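Local coordinates for protein prolyl endopeptidase (PDB 2BKL) that probably cleaves oligopeptides on the carboxyl side of proline, and less readily of alanine, as a serine peptidase of the prolyl oligopeptidase family, at residues Ala607-Ala612 against Tyr668-Gln673. Residues are numbered along the deposited sequence; the frame is centred on the assembly and turned at random.
Sequences ALLMMA and YSFLFQ
One face of the F670 ring lies against CB of L609, while the carbonyl carbon of A607 sits at the ring's edge, near its plane. The first is a CH-pi contact that is close to centred: L609 CB stands 3.6 Å from the F670 ring centroid, only 9° off the ring normal. The L609 side chain then runs past the ring in the opposite sense, and its CD2 reaches back to CB of F670 at 3.9 Å. F670 is aimed at the strand by its first torsion, which sets CG anti to the backbone N (chi1 166°) and drives CZ down to the backbone, 3.6 Å from N of L609 and 3.7 Å from C of L608. Beside that tip, A607 CB lies 3.9 Å from F670 CZ, and V554 of the neighbouring strand 552-556 also touches the phenylalanine. With an alanine here the ring is lost, which would probably leave L609 CB without its aromatic partner and open a gap between helix and sheet. All four touching residues are buried, and the side chains that meet are apolar, though the ring tip also rests on peptide backbone. The short segments run nearly antiparallel (175°), with axes 9.9 Å apart, while F627 and V631 of helix 622-632 pack on L608 from the other side of the sheet. A ring laid on a strand from C-terminal helix 657-674 thus exemplifies how helices pack on both sides of the mostly parallel sheet in the alpha/beta-hydrolase fold.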
ATOM      1  N   ALA A 607      14.100  22.309  -2.555  1.00  7.56           N
ATOM      2  CA  ALA A 607      12.835  22.739  -1.947  1.00  6.97           C
ATOM      3  C   ALA A 607      12.084  21.509  -1.432  1.00  6.34           C
ATOM      4  O   ALA A 607      12.111  20.474  -2.090  1.00  7.80           O
ATOM      5  CB  ALA A 607      11.995  23.506  -2.962  1.00  7.69           C
ATOM      6  N   LEU A 608      11.397  21.627  -0.297  1.00  5.28           N
ATOM      7  CA  LEU A 608      10.773  20.503   0.358  1.00  5.47           C
ATOM      8  C   LEU A 608       9.329  20.789   0.686  1.00  7.07           C
ATOM      9  O   LEU A 608       9.033  21.811   1.316  1.00  6.84           O
ATOM     10  CB  LEU A 608      11.545  20.162   1.625  1.00  6.20           C
ATOM     11  CG  LEU A 608      10.998  19.091   2.539  1.00  8.32           C
ATOM     12  CD1 LEU A 608      10.965  17.745   1.801  1.00  8.25           C
ATOM     13  CD2 LEU A 608      11.847  18.967   3.811  1.00  7.97           C
ATOM     14  N   LEU A 609       8.421  19.910   0.258  1.00  7.19           N
ATOM     15  CA  LEU A 609       7.028  19.919   0.689  1.00  6.72           C
ATOM     16  C   LEU A 609       6.741  18.603   1.424  1.00  6.83           C
ATOM     17  O   LEU A 609       6.806  17.531   0.838  1.00  6.82           O
ATOM     18  CB  LEU A 609       6.080  20.067  -0.499  1.00  7.96           C
ATOM     19  CG  LEU A 609       4.573  19.982  -0.240  1.00  8.21           C
ATOM     20  CD1 LEU A 609       4.133  21.011   0.797  1.00  9.40           C
ATOM     21  CD2 LEU A 609       3.763  20.120  -1.529  1.00  8.99           C
ATOM     22  N   MET A 610       6.453  18.706   2.721  1.00  6.27           N
ATOM     23  CA  MET A 610       6.143  17.566   3.581  1.00  7.42           C
ATOM     24  C   MET A 610       4.634  17.446   3.592  1.00  8.06           C
ATOM     25  O   MET A 610       3.935  18.372   4.052  1.00  8.50           O
ATOM     26  CB  MET A 610       6.517  17.921   5.014  1.00 11.27           C
ATOM     27  CG  MET A 610       7.874  17.646   5.618  0.50 13.83           C
ATOM     28  SD  MET A 610       9.024  16.783   4.694  0.50 15.08           S
ATOM     29  CE  MET A 610       9.399  15.508   5.921  1.00 11.55           C
ATOM     30  N   MET A 611       4.105  16.318   3.183  1.00  6.79           N
ATOM     31  CA  MET A 611       2.666  16.089   3.163  1.00  7.20           C
ATOM     32  C   MET A 611       2.288  15.136   4.278  1.00  7.80           C
ATOM     33  O   MET A 611       2.358  13.902   4.156  1.00  8.65           O
ATOM     34  CB  MET A 611       2.187  15.579   1.827  1.00  8.88           C
ATOM     35  CG  MET A 611       2.723  16.392   0.718  1.00 11.05           C
ATOM     36  SD  MET A 611       1.906  16.505  -0.873  0.50  8.63           S
ATOM     37  CE  MET A 611       0.166  16.909  -0.464  1.00 11.88           C
ATOM     38  N   ALA A 612       1.849  15.721   5.374  1.00  7.81           N
ATOM     39  CA  ALA A 612       1.531  14.976   6.589  1.00  9.08           C
ATOM     40  C   ALA A 612       0.026  14.841   6.756  1.00  9.18           C
ATOM     41  O   ALA A 612      -0.768  15.463   6.056  1.00  9.32           O
ATOM     42  CB  ALA A 612       2.132  15.673   7.775  1.00 11.42           C
ATOM     43  N   TYR A 668       1.162  20.218  -7.076  1.00 10.20           N
ATOM     44  CA  TYR A 668       1.618  20.592  -8.411  1.00 11.08           C
ATOM     45  C   TYR A 668       1.904  22.087  -8.498  1.00 12.03           C
ATOM     46  O   TYR A 668       2.837  22.484  -9.207  1.00 11.47           O
ATOM     47  CB  TYR A 668       0.699  20.034  -9.541  1.00 10.69           C
ATOM     48  CG  TYR A 668       0.925  18.530  -9.706  1.00 11.51           C
ATOM     49  CD1 TYR A 668       2.034  18.064 -10.386  1.00 12.83           C
ATOM     50  CD2 TYR A 668       0.040  17.589  -9.176  1.00 13.63           C
ATOM     51  CE1 TYR A 668       2.286  16.693 -10.522  1.00 14.44           C
ATOM     52  CE2 TYR A 668       0.272  16.200  -9.327  1.00 13.43           C
ATOM     53  CZ  TYR A 668       1.410  15.771 -10.007  1.00 14.66           C
ATOM     54  OH  TYR A 668       1.712  14.420 -10.158  1.00 15.64           O
ATOM     55  N   SER A 669       1.190  22.926  -7.742  1.00 10.89           N
ATOM     56  CA  SER A 669       1.540  24.339  -7.699  1.00 13.37           C
ATOM     57  C   SER A 669       2.900  24.590  -6.998  1.00 10.58           C
ATOM     58  O   SER A 669       3.660  25.430  -7.455  1.00 11.19           O
ATOM     59  CB  SER A 669       0.385  25.197  -7.173  1.00 13.03           C
ATOM     60  OG  SER A 669       0.182  25.063  -5.780  1.00 11.74           O
ATOM     61  N   PHE A 670       3.237  23.821  -5.958  1.00  9.04           N
ATOM     62  CA  PHE A 670       4.569  23.817  -5.352  1.00  7.27           C
ATOM     63  C   PHE A 670       5.623  23.498  -6.413  1.00  7.60           C
ATOM     64  O   PHE A 670       6.619  24.193  -6.558  1.00  8.34           O
ATOM     65  CB  PHE A 670       4.607  22.795  -4.198  1.00  7.81           C
ATOM     66  CG  PHE A 670       5.993  22.445  -3.712  1.00  6.69           C
ATOM     67  CD1 PHE A 670       6.713  23.304  -2.870  1.00  8.50           C
ATOM     68  CD2 PHE A 670       6.567  21.242  -4.058  1.00  8.51           C
ATOM     69  CE1 PHE A 670       7.988  22.958  -2.399  1.00  8.00           C
ATOM     70  CE2 PHE A 670       7.801  20.896  -3.615  1.00  7.51           C
ATOM     71  CZ  PHE A 670       8.527  21.760  -2.779  1.00  6.67           C
ATOM     72  N   LEU A 671       5.387  22.438  -7.172  1.00  7.61           N
ATOM     73  CA  LEU A 671       6.335  22.033  -8.197  1.00  7.65           C
ATOM     74  C   LEU A 671       6.505  23.105  -9.266  1.00  8.34           C
ATOM     75  O   LEU A 671       7.646  23.397  -9.687  1.00  9.18           O
ATOM     76  CB  LEU A 671       5.948  20.681  -8.817  1.00  9.14           C
ATOM     77  CG  LEU A 671       6.054  19.479  -7.868  1.00  9.61           C
ATOM     78  CD1 LEU A 671       5.679  18.206  -8.595  1.00 11.25           C
ATOM     79  CD2 LEU A 671       7.458  19.352  -7.275  1.00  8.79           C
ATOM     80  N   PHE A 672       5.387  23.670  -9.728  1.00  8.45           N
ATOM     81  CA  PHE A 672       5.445  24.682 -10.780  1.00  9.90           C
ATOM     82  C   PHE A 672       6.263  25.852 -10.285  1.00 11.27           C
ATOM     83  O   PHE A 672       7.006  26.442 -11.053  1.00 11.76           O
ATOM     84  CB  PHE A 672       4.041  25.185 -11.142  1.00 11.45           C
ATOM     85  CG  PHE A 672       3.227  24.249 -11.971  1.00 12.06           C
ATOM     86  CD1 PHE A 672       3.802  23.209 -12.687  1.00 13.83           C
ATOM     87  CD2 PHE A 672       1.866  24.449 -12.082  1.00 14.58           C
ATOM     88  CE1 PHE A 672       3.007  22.368 -13.477  1.00 15.12           C
ATOM     89  CE2 PHE A 672       1.080  23.603 -12.851  1.00 16.09           C
ATOM     90  CZ  PHE A 672       1.667  22.571 -13.553  1.00 15.27           C
ATOM     91  N   GLN A 673       6.112  26.222  -9.012  1.00  9.91           N
ATOM     92  CA  GLN A 673       6.876  27.335  -8.436  1.00 11.18           C
ATOM     93  C   GLN A 673       8.354  27.015  -8.382  1.00 10.62           C
ATOM     94  O   GLN A 673       9.195  27.746  -8.914  1.00 13.45           O
ATOM     95  CB  GLN A 673       6.370  27.678  -7.033  1.00 13.27           C
ATOM     96  CG  GLN A 673       7.205  28.721  -6.298  1.00 17.62           C
ATOM     97  CD  GLN A 673       7.126  30.097  -6.897  1.00 19.45           C
ATOM     98  OE1 GLN A 673       8.133  30.827  -6.906  1.00 22.26           O
ATOM     99  NE2 GLN A 673       5.954  30.480  -7.383  1.00 19.76           N
TER